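Local coordinates for protein PppA (Pseudomonas aeruginosa, PDB 6JKV) that probably acts as a manganese-dependent serine/threonine phosphatase of the PP2C family and is a key regulatory component of the type VI secretion system, at residues A[207-212]-A[257-262]; A[143-148]-A[199-204]; A[29-34]-A[48-53]. All coordinates share one frame; numbering follows the deposited sequence.

Interaction 1 (A[207-212]-A[257-262])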
loop_
_atom_site.group_PDB
_atom_site.type_symbol
_atom_site.label_atom_id
_atom_site.label_comp_id
_atom_site.label_asym_id
_atom_site.label_seq_id
_atom_site.Cartn_x
_atom_site.Cartn_y
_atom_site.Cartn_z
ATOM N N ASP A 207 8.696 6.047 -15.675
ATOM C CA ASP A 207 7.485 5.556 -14.973
ATOM C C ASP A 207 7.515 6.056 -13.534
ATOM O O ASP A 207 8.611 6.136 -12.963
ATOM C CB ASP A 207 7.389 4.030 -14.965
ATOM C CG ASP A 207 6.934 3.442 -16.286
ATOM O OD1 ASP A 207 6.653 4.223 -17.217
ATOM O OD2 ASP A 207 6.875 2.194 -16.374
ATOM N N SER A 208 6.340 6.382 -12.998
ATOM C CA SER A 208 6.117 6.735 -11.577
ATOM C C SER A 208 5.074 5.784 -10.998
ATOM O O SER A 208 4.227 5.283 -11.765
ATOM C CB SER A 208 5.657 8.158 -11.417
ATOM O OG SER A 208 6.759 9.023 -11.239
ATOM N N PHE A 209 5.135 5.585 -9.689
ATOM C CA PHE A 209 4.212 4.702 -8.946
ATOM C C PHE A 209 3.816 5.392 -7.653
ATOM O O PHE A 209 4.661 6.044 -7.028
ATOM C CB PHE A 209 4.860 3.349 -8.660
ATOM C CG PHE A 209 5.337 2.641 -9.895
ATOM C CD1 PHE A 209 4.467 1.885 -10.653
ATOM C CD2 PHE A 209 6.658 2.738 -10.294
ATOM C CE1 PHE A 209 4.910 1.227 -11.789
ATOM C CE2 PHE A 209 7.102 2.073 -11.427
ATOM C CZ PHE A 209 6.228 1.321 -12.170
ATOM N N LEU A 210 2.554 5.237 -7.281
ATOM C CA LEU A 210 2.025 5.715 -5.989
ATOM C C LEU A 210 1.387 4.540 -5.254
ATOM O O LEU A 210 0.445 3.943 -5.798
ATOM C CB LEU A 210 0.997 6.821 -6.229
ATOM C CG LEU A 210 0.169 7.177 -4.996
ATOM C CD1 LEU A 210 1.025 7.934 -3.994
ATOM C CD2 LEU A 210 -1.065 7.977 -5.375
ATOM N N LEU A 211 1.921 4.233 -4.078
ATOM C CA LEU A 211 1.277 3.361 -3.073
ATOM C C LEU A 211 0.628 4.274 -2.030
ATOM O O LEU A 211 1.295 5.227 -1.543
ATOM C CB LEU A 211 2.325 2.449 -2.433
ATOM C CG LEU A 211 3.007 1.439 -3.355
ATOM C CD1 LEU A 211 4.121 2.070 -4.182
ATOM C CD2 LEU A 211 3.573 0.290 -2.527
ATOM N N CYS A 212 -0.629 4.017 -1.688
ATOM C CA CYS A 212 -1.333 4.891 -0.726
ATOM C C CYS A 212 -2.398 4.112 0.033
ATOM O O CYS A 212 -2.875 3.067 -0.454
ATOM C CB CYS A 212 -1.933 6.116 -1.414
ATOM S SG CYS A 212 -3.322 5.785 -2.531
ATOM N N LEU A 257 3.400 6.957 -0.710
ATOM C CA LEU A 257 4.759 6.482 -1.047
ATOM C C LEU A 257 4.895 6.531 -2.565
ATOM O O LEU A 257 4.078 5.885 -3.261
ATOM C CB LEU A 257 4.945 5.067 -0.499
ATOM C CG LEU A 257 6.388 4.623 -0.290
ATOM C CD1 LEU A 257 6.488 3.604 0.845
ATOM C CD2 LEU A 257 6.936 4.051 -1.584
ATOM N N VAL A 258 5.866 7.303 -3.052
ATOM C CA VAL A 258 6.076 7.514 -4.508
ATOM C C VAL A 258 7.408 6.881 -4.899
ATOM O O VAL A 258 8.400 7.062 -4.173
ATOM C CB VAL A 258 5.984 8.999 -4.904
ATOM C CG1 VAL A 258 6.537 9.247 -6.305
ATOM C CG2 VAL A 258 4.547 9.474 -4.807
ATOM N N VAL A 259 7.388 6.140 -6.000
ATOM C CA VAL A 259 8.584 5.502 -6.597
ATOM C C VAL A 259 8.705 6.016 -8.030
ATOM O O VAL A 259 7.687 6.043 -8.756
ATOM C CB VAL A 259 8.483 3.968 -6.550
ATOM C CG1 VAL A 259 9.732 3.301 -7.101
ATOM C CG2 VAL A 259 8.205 3.473 -5.140
ATOM N N ARG A 260 9.917 6.392 -8.423
ATOM C CA ARG A 260 10.207 6.857 -9.795
ATOM C C ARG A 260 11.339 6.019 -10.386
ATOM O O ARG A 260 12.367 5.864 -9.718
ATOM C CB ARG A 260 10.577 8.340 -9.803
ATOM C CG ARG A 260 10.866 8.871 -11.200
ATOM C CD ARG A 260 11.096 10.359 -11.193
ATOM N NE ARG A 260 9.850 11.110 -11.183
ATOM C CZ ARG A 260 9.097 11.335 -12.247
ATOM N NH1 ARG A 260 9.437 10.825 -13.424
ATOM N NH2 ARG A 260 8.004 12.071 -12.129
ATOM N N ALA A 261 11.144 5.529 -11.612
ATOM C CA ALA A 261 12.129 4.720 -12.357
ATOM C C ALA A 261 12.930 5.618 -13.301
ATOM O O ALA A 261 12.329 6.535 -13.898
ATOM C CB ALA A 261 11.420 3.629 -13.112
ATOM N N PHE A 262 14.230 5.340 -13.447
ATOM C CA PHE A 262 15.143 6.069 -14.370
ATOM C C PHE A 262 15.830 5.091 -15.323
ATOM O O PHE A 262 16.077 3.985 -14.877
ATOM C CB PHE A 262 16.181 6.880 -13.591
ATOM C CG PHE A 262 15.607 7.956 -12.704
ATOM C CD1 PHE A 262 15.044 7.642 -11.477
ATOM C CD2 PHE A 262 15.633 9.287 -13.098
ATOM C CE1 PHE A 262 14.512 8.632 -10.668
ATOM C CE2 PHE A 262 15.110 10.281 -12.282
ATOM C CZ PHE A 262 14.550 9.952 -11.068
#
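Phe209 and Leu211 lie beside Val259 and Leu257 on an antiparallel ladder in one sheet of the PP2C beta-sandwich. Five backbone hydrogen bonds join the strands, among them a nearly straight one from Ala261 N to Asp207 O (2.9 Å, 178°). Phe209–Val259 and Leu211–Leu257 are hydrogen-bonded pairs; Ser208–Arg260 and Leu210–Val258 are non-hydrogen-bonded pairs.

On the face turned to the opposite sheet, Leu211 and Leu257 stand shoulder to shoulder, CB to CB 4.2 Å. Leu211 CD1 fits between the Leu257 carbonyl, 3.9 Å from Leu257 O, and Val259 CG2 (4.4 Å), filling the notch between these two residues. Together with Val259 the leucines make the bumps that meet Trp57 and Val59 of strand 56-63. Phe209 meets Val259 with CB, 4.2 Å from Val259 CB, and with ring atom CD2, which lies obliquely by Val259 O; its side chain also touches Val203.

The other face lies against helix 234-247. Here Leu210 CD1 nestles beside Val258 CG2 at 3.9 Å, the two side chains crossing obliquely; Leu241 sits on Leu210, whereas Pro234, Val237 and Val238 cover Val258. At the polar end of that face, Arg260 bends at chi3 (-81°), folding its guanidinium back across Ser208. NH2 of Arg260 bonds to His231 O, and Ser208 OG rests 3.3 Å above the centre of the guanidinium plane, at an angle too poor for a hydrogen bond.

Interaction 2 (A[143-148]-A[199-204])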
loop_
_atom_site.group_PDB
_atom_site.type_symbol
_atom_site.label_atom_id
_atom_site.label_comp_id
_atom_site.label_asym_id
_atom_site.label_seq_id
_atom_site.Cartn_x
_atom_site.Cartn_y
_atom_site.Cartn_z
ATOM N N LEU A 143 -2.150 0.824 -5.483
ATOM C CA LEU A 143 -0.991 1.180 -6.324
ATOM C C LEU A 143 -1.504 1.775 -7.635
ATOM O O LEU A 143 -2.361 1.139 -8.296
ATOM C CB LEU A 143 -0.139 -0.052 -6.598
ATOM C CG LEU A 143 0.907 0.164 -7.682
ATOM C CD1 LEU A 143 2.085 0.956 -7.130
ATOM C CD2 LEU A 143 1.351 -1.157 -8.272
ATOM N N TYR A 144 -0.980 2.948 -7.979
ATOM C CA TYR A 144 -1.188 3.614 -9.282
ATOM C C TYR A 144 0.138 3.686 -10.037
ATOM O O TYR A 144 1.203 3.740 -9.407
ATOM C CB TYR A 144 -1.706 5.037 -9.101
ATOM C CG TYR A 144 -3.081 5.179 -8.506
ATOM C CD1 TYR A 144 -3.263 5.183 -7.131
ATOM C CD2 TYR A 144 -4.189 5.375 -9.310
ATOM C CE1 TYR A 144 -4.522 5.352 -6.578
ATOM C CE2 TYR A 144 -5.449 5.549 -8.773
ATOM C CZ TYR A 144 -5.616 5.540 -7.402
ATOM O OH TYR A 144 -6.854 5.730 -6.853
ATOM N N ARG A 145 0.056 3.710 -11.361
ATOM C CA ARG A 145 1.226 3.999 -12.220
ATOM C C ARG A 145 0.956 5.274 -13.013
ATOM O O ARG A 145 -0.107 5.372 -13.628
ATOM C CB ARG A 145 1.525 2.829 -13.153
ATOM C CG ARG A 145 2.518 3.186 -14.252
ATOM C CD ARG A 145 2.924 2.011 -15.100
ATOM N NE ARG A 145 1.792 1.482 -15.836
ATOM C CZ ARG A 145 1.815 0.364 -16.549
ATOM N NH1 ARG A 145 2.923 -0.354 -16.619
ATOM N NH2 ARG A 145 0.715 -0.045 -17.154
ATOM N N LEU A 146 1.897 6.214 -12.975
ATOM C CA LEU A 146 1.907 7.387 -13.872
ATOM C C LEU A 146 2.903 7.118 -14.996
ATOM O O LEU A 146 4.102 6.930 -14.711
ATOM C CB LEU A 146 2.291 8.642 -13.089
ATOM C CG LEU A 146 2.226 9.940 -13.885
ATOM C CD1 LEU A 146 0.784 10.387 -14.038
ATOM C CD2 LEU A 146 3.049 11.026 -13.218
ATOM N N ARG A 147 2.412 7.098 -16.230
ATOM C CA ARG A 147 3.237 6.916 -17.439
ATOM C C ARG A 147 2.766 7.903 -18.507
ATOM O O ARG A 147 1.562 7.952 -18.781
ATOM C CB ARG A 147 3.132 5.472 -17.929
ATOM C CG ARG A 147 3.835 5.215 -19.253
ATOM C CD ARG A 147 3.705 3.753 -19.634
ATOM N NE ARG A 147 4.625 2.899 -18.898
ATOM C CZ ARG A 147 4.693 1.572 -19.015
ATOM N NH1 ARG A 147 3.877 0.931 -19.829
ATOM N NH2 ARG A 147 5.579 0.887 -18.317
ATOM N N GLY A 148 3.703 8.661 -19.076
ATOM C CA GLY A 148 3.408 9.686 -20.095
ATOM C C GLY A 148 2.372 10.691 -19.620
ATOM O O GLY A 148 1.537 11.104 -20.435
ATOM N N ALA A 199 -0.377 -8.340 -9.661
ATOM C CA ALA A 199 -0.300 -7.777 -11.024
ATOM C C ALA A 199 1.165 -7.578 -11.387
ATOM O O ALA A 199 1.900 -6.949 -10.602
ATOM C CB ALA A 199 -1.075 -6.486 -11.115
ATOM N N ALA A 200 1.569 -8.117 -12.534
ATOM C CA ALA A 200 2.924 -7.935 -13.091
ATOM C C ALA A 200 2.956 -6.631 -13.889
ATOM O O ALA A 200 1.932 -6.272 -14.507
ATOM C CB ALA A 200 3.312 -9.106 -13.950
ATOM N N LEU A 201 4.101 -5.951 -13.849
ATOM C CA LEU A 201 4.306 -4.654 -14.539
ATOM C C LEU A 201 5.621 -4.712 -15.306
ATOM O O LEU A 201 6.615 -5.197 -14.757
ATOM C CB LEU A 201 4.332 -3.520 -13.512
ATOM C CG LEU A 201 3.049 -3.302 -12.709
ATOM C CD1 LEU A 201 3.328 -2.423 -11.497
ATOM C CD2 LEU A 201 1.963 -2.680 -13.574
ATOM N N HIS A 202 5.597 -4.244 -16.547
ATOM C CA HIS A 202 6.805 -3.884 -17.317
ATOM C C HIS A 202 7.118 -2.416 -17.027
ATOM O O HIS A 202 6.257 -1.567 -17.266
ATOM C CB HIS A 202 6.591 -4.185 -18.797
ATOM C CG HIS A 202 7.609 -3.558 -19.684
ATOM N ND1 HIS A 202 8.914 -4.020 -19.777
ATOM C CD2 HIS A 202 7.526 -2.490 -20.499
ATOM C CE1 HIS A 202 9.585 -3.263 -20.620
ATOM N NE2 HIS A 202 8.757 -2.331 -21.085
ATOM N N VAL A 203 8.300 -2.149 -16.487
ATOM C CA VAL A 203 8.714 -0.783 -16.062
ATOM C C VAL A 203 9.508 -0.145 -17.199
ATOM O O VAL A 203 10.411 -0.806 -17.746
ATOM C CB VAL A 203 9.538 -0.804 -14.765
ATOM C CG1 VAL A 203 9.689 0.603 -14.210
ATOM C CG2 VAL A 203 8.928 -1.741 -13.734
ATOM N N LEU A 204 9.157 1.091 -17.541
ATOM C CA LEU A 204 9.934 1.928 -18.482
ATOM C C LEU A 204 10.603 3.057 -17.713
ATOM O O LEU A 204 10.052 3.552 -16.727
ATOM C CB LEU A 204 9.003 2.494 -19.557
ATOM C CG LEU A 204 8.537 1.498 -20.612
ATOM C CD1 LEU A 204 7.559 2.161 -21.566
ATOM C CD2 LEU A 204 9.726 0.909 -21.361
HETATM O O HOH W 1 5.498 -0.306 -15.252
HETATM O O HOH W 2 3.493 -2.900 -17.425
#
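Leu143, Arg145 and Arg147 meet Leu201, His202 and Leu204 in a side-chain contact between the two sheets, partly buried near one end of the sandwich. Strands 143-147 and 199-202 belong to different layers; their axes come no nearer than 11.0 Å and run nearly parallel, at 18°, so side chains bridge the gap.

At the inner end the bridge is apolar: Leu143 and Leu201 reach toward each other tip to tip, CD2 of Leu143 to CD1 of Leu201 at 4.0 Å, with Ile154 touching both. Further out the two arginines take over. Each places a terminal nitrogen over a face of the other's guanidinium, and leucines close the outer faces: Leu201 CD2 lies over the rim of Arg145, Leu204 CD1 over the centre of Arg147, 3.9 Å above its plane. Both arginines start out extended and bend at chi3, turning their ends to the His202 backbone.

The backbone of His202 is held at both its N and its O. Arg147 NH2 donates to His202 O at 2.8 Å, near the guanidinium plane but with a bent N-H (135°). Arg145 NH1 instead works through two waters at its edge: one passes a bond on to His202 O, the other receives His202 N. The charges have partners nearby, Arg145 with Glu152 and Arg147 with Asp207, which probably lets the guanidiniums lie so close. Asp207 also accepts from Leu204 N, tying the same carboxylate to both segments. Two antiparallel sheets packed layer on layer, here bridged near the margin by a pair of arginines, form the central beta-sandwich of the PP2C fold.

Interaction 3 (A[29-34]-A[48-53])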
loop_
_atom_site.group_PDB
_atom_site.type_symbol
_atom_site.label_atom_id
_atom_site.label_comp_id
_atom_site.label_asym_id
_atom_site.label_seq_id
_atom_site.Cartn_x
_atom_site.Cartn_y
_atom_site.Cartn_z
ATOM N N TYR A 29 15.879 3.337 -9.127
ATOM C CA TYR A 29 14.579 3.625 -8.483
ATOM C C TYR A 29 14.806 4.634 -7.358
ATOM O O TYR A 29 15.608 4.351 -6.475
ATOM C CB TYR A 29 13.946 2.338 -7.960
ATOM C CG TYR A 29 13.357 1.459 -9.037
ATOM C CD1 TYR A 29 12.101 1.721 -9.564
ATOM C CD2 TYR A 29 14.065 0.380 -9.548
ATOM C CE1 TYR A 29 11.549 0.924 -10.555
ATOM C CE2 TYR A 29 13.535 -0.416 -10.550
ATOM C CZ TYR A 29 12.276 -0.142 -11.057
ATOM O OH TYR A 29 11.793 -0.944 -12.048
ATOM N N ARG A 30 14.161 5.798 -7.461
ATOM C CA ARG A 30 14.049 6.806 -6.379
ATOM C C ARG A 30 12.715 6.603 -5.683
ATOM O O ARG A 30 11.737 6.302 -6.378
ATOM C CB ARG A 30 14.020 8.236 -6.912
ATOM C CG ARG A 30 15.355 8.949 -6.887
ATOM C CD ARG A 30 15.157 10.448 -6.956
ATOM N NE ARG A 30 16.254 11.115 -7.648
ATOM C CZ ARG A 30 17.334 11.625 -7.069
ATOM N NH1 ARG A 30 17.502 11.558 -5.764
ATOM N NH2 ARG A 30 18.260 12.205 -7.806
ATOM N N SER A 31 12.666 6.820 -4.373
ATOM C CA SER A 31 11.420 6.631 -3.605
ATOM C C SER A 31 11.410 7.546 -2.391
ATOM O O SER A 31 12.480 7.961 -1.926
ATOM C CB SER A 31 11.239 5.180 -3.213
ATOM O OG SER A 31 12.332 4.721 -2.429
ATOM N N ALA A 32 10.211 7.839 -1.914
ATOM C CA ALA A 32 9.976 8.634 -0.696
ATOM C C ALA A 32 8.609 8.251 -0.141
ATOM O O ALA A 32 7.720 7.872 -0.926
ATOM C CB ALA A 32 10.056 10.118 -0.989
ATOM N N SER A 33 8.462 8.349 1.174
ATOM C CA SER A 33 7.211 8.033 1.891
ATOM C C SER A 33 6.934 9.135 2.903
ATOM O O SER A 33 7.896 9.712 3.454
ATOM C CB SER A 33 7.289 6.709 2.581
ATOM O OG SER A 33 8.110 6.824 3.732
ATOM N N TYR A 34 5.657 9.411 3.119
ATOM C CA TYR A 34 5.194 10.361 4.152
ATOM C C TYR A 34 3.812 9.918 4.617
ATOM O O TYR A 34 2.982 9.538 3.781
ATOM C CB TYR A 34 5.183 11.792 3.620
ATOM C CG TYR A 34 4.887 12.839 4.661
ATOM C CD1 TYR A 34 5.511 12.825 5.897
ATOM C CD2 TYR A 34 3.987 13.860 4.408
ATOM C CE1 TYR A 34 5.237 13.787 6.856
ATOM C CE2 TYR A 34 3.718 14.842 5.349
ATOM C CZ TYR A 34 4.325 14.790 6.588
ATOM O OH TYR A 34 4.080 15.746 7.534
ATOM N N SER A 48 4.358 2.050 6.629
ATOM C CA SER A 48 4.995 1.968 5.301
ATOM C C SER A 48 6.411 1.435 5.457
ATOM O O SER A 48 6.986 1.558 6.537
ATOM C CB SER A 48 4.957 3.295 4.584
ATOM O OG SER A 48 5.788 4.244 5.222
ATOM N N LEU A 49 6.914 0.831 4.384
ATOM C CA LEU A 49 8.324 0.421 4.251
ATOM C C LEU A 49 8.862 0.982 2.934
ATOM O O LEU A 49 8.321 0.647 1.856
ATOM C CB LEU A 49 8.443 -1.102 4.291
ATOM C CG LEU A 49 9.864 -1.598 4.035
ATOM C CD1 LEU A 49 10.738 -1.307 5.247
ATOM C CD2 LEU A 49 9.898 -3.074 3.672
ATOM N N ASP A 50 9.896 1.810 3.029
ATOM C CA ASP A 50 10.578 2.410 1.863
ATOM C C ASP A 50 11.971 1.783 1.766
ATOM O O ASP A 50 12.913 2.356 2.323
ATOM C CB ASP A 50 10.597 3.933 2.003
ATOM C CG ASP A 50 11.222 4.637 0.815
ATOM O OD1 ASP A 50 11.132 4.090 -0.307
ATOM O OD2 ASP A 50 11.807 5.724 1.013
ATOM N N ALA A 51 12.087 0.628 1.108
ATOM C CA ALA A 51 13.353 -0.132 1.020
ATOM C C ALA A 51 13.757 -0.267 -0.445
ATOM O O ALA A 51 13.767 -1.369 -0.998
ATOM C CB ALA A 51 13.224 -1.478 1.703
ATOM N N PRO A 52 14.143 0.841 -1.115
ATOM C CA PRO A 52 14.618 0.745 -2.496
ATOM C C PRO A 52 15.928 -0.049 -2.588
ATOM O O PRO A 52 16.214 -0.539 -3.648
ATOM C CB PRO A 52 14.822 2.209 -2.915
ATOM C CG PRO A 52 15.069 2.938 -1.611
ATOM C CD PRO A 52 14.215 2.218 -0.592
ATOM N N GLU A 53 16.660 -0.175 -1.477
ATOM C CA GLU A 53 17.891 -1.005 -1.397
ATOM C C GLU A 53 17.546 -2.491 -1.566
ATOM O O GLU A 53 18.480 -3.270 -1.839
ATOM C CB GLU A 53 18.652 -0.763 -0.088
ATOM C CG GLU A 53 17.962 -1.288 1.164
ATOM C CD GLU A 53 16.934 -0.354 1.783
ATOM O OE1 GLU A 53 16.546 0.651 1.137
ATOM O OE2 GLU A 53 16.514 -0.639 2.919
HETATM O O HOH W 3 8.339 4.468 5.432
HETATM O O HOH W 4 11.122 7.529 2.472
#
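Ser48 faces Ser33 across the gap between two sheets. The segments lie on the edge strands 29-36 and 46-51 and run antiparallel at 157°, their axes coming within 7.4 Å; the strands are too far apart for a backbone ladder, and side chains and water join them. The two hydroxyls, OG to OG 3.8 Å, do not meet directly; one water sits between them, 2.9 Å from Ser33 OG and 2.6 Å from Ser48 OG. This end of the contact is the one nearer the metal site, with the Ser48 side chain about 13 Å from a manganese ion.

After Leu49, which pairs with Val58 in its own sheet, Asp50 reaches across the gap. Its chi1 of -177° turns CG away from the backbone N and sends the carboxylate to strand 29-34, where OD1 takes a short 2.5 Å hydrogen bond from Ser31 OG through its syn lone pair. The second oxygen, OD2, lies over the chain at Ala32, 3.8 Å from CA; a water placed beside it is too close for its bond to be trusted.

Pro52 finishes the contact. Its ring leans over the Ser31 hydroxyl, CG to OG 3.4 Å, and Trp57 touches both Asp50 and Pro52, its NE1 making a weak bond to Ser31 OG. Ser31 OG is thus held by a carboxylate acceptor and an indole, with the proline ring alongside, which probably limits the hydroxyl's rotation. The chemistry is that of a margin, not a core: hydroxyls, one carboxylate and ordered water join the sheets here, and the serine's bond would probably stabilise Asp50 in its ionised form.

In the fold
Reading from the N terminus, interaction 3 comes first, closing a short loop of 13 residues between strands 29-36 and 46-51 and joining one edge strand from each sheet. Interaction 2 follows, closing a 50-residue loop and linking strand 142-147 of one sheet to strand 197-202, the far outermost strand of the other. The chain then runs straight into interaction 1, whose mainly helical loop of 44 residues ends at the C-terminal strand. The three loops lie in series; none nests or crosses. Interaction 1 is the within-sheet seam between the others: strand 254-261 pairs with strand 29-36 and strand 208-212 with 142-147, while interactions 2 and 3 tie that sheet to its partner at separate places.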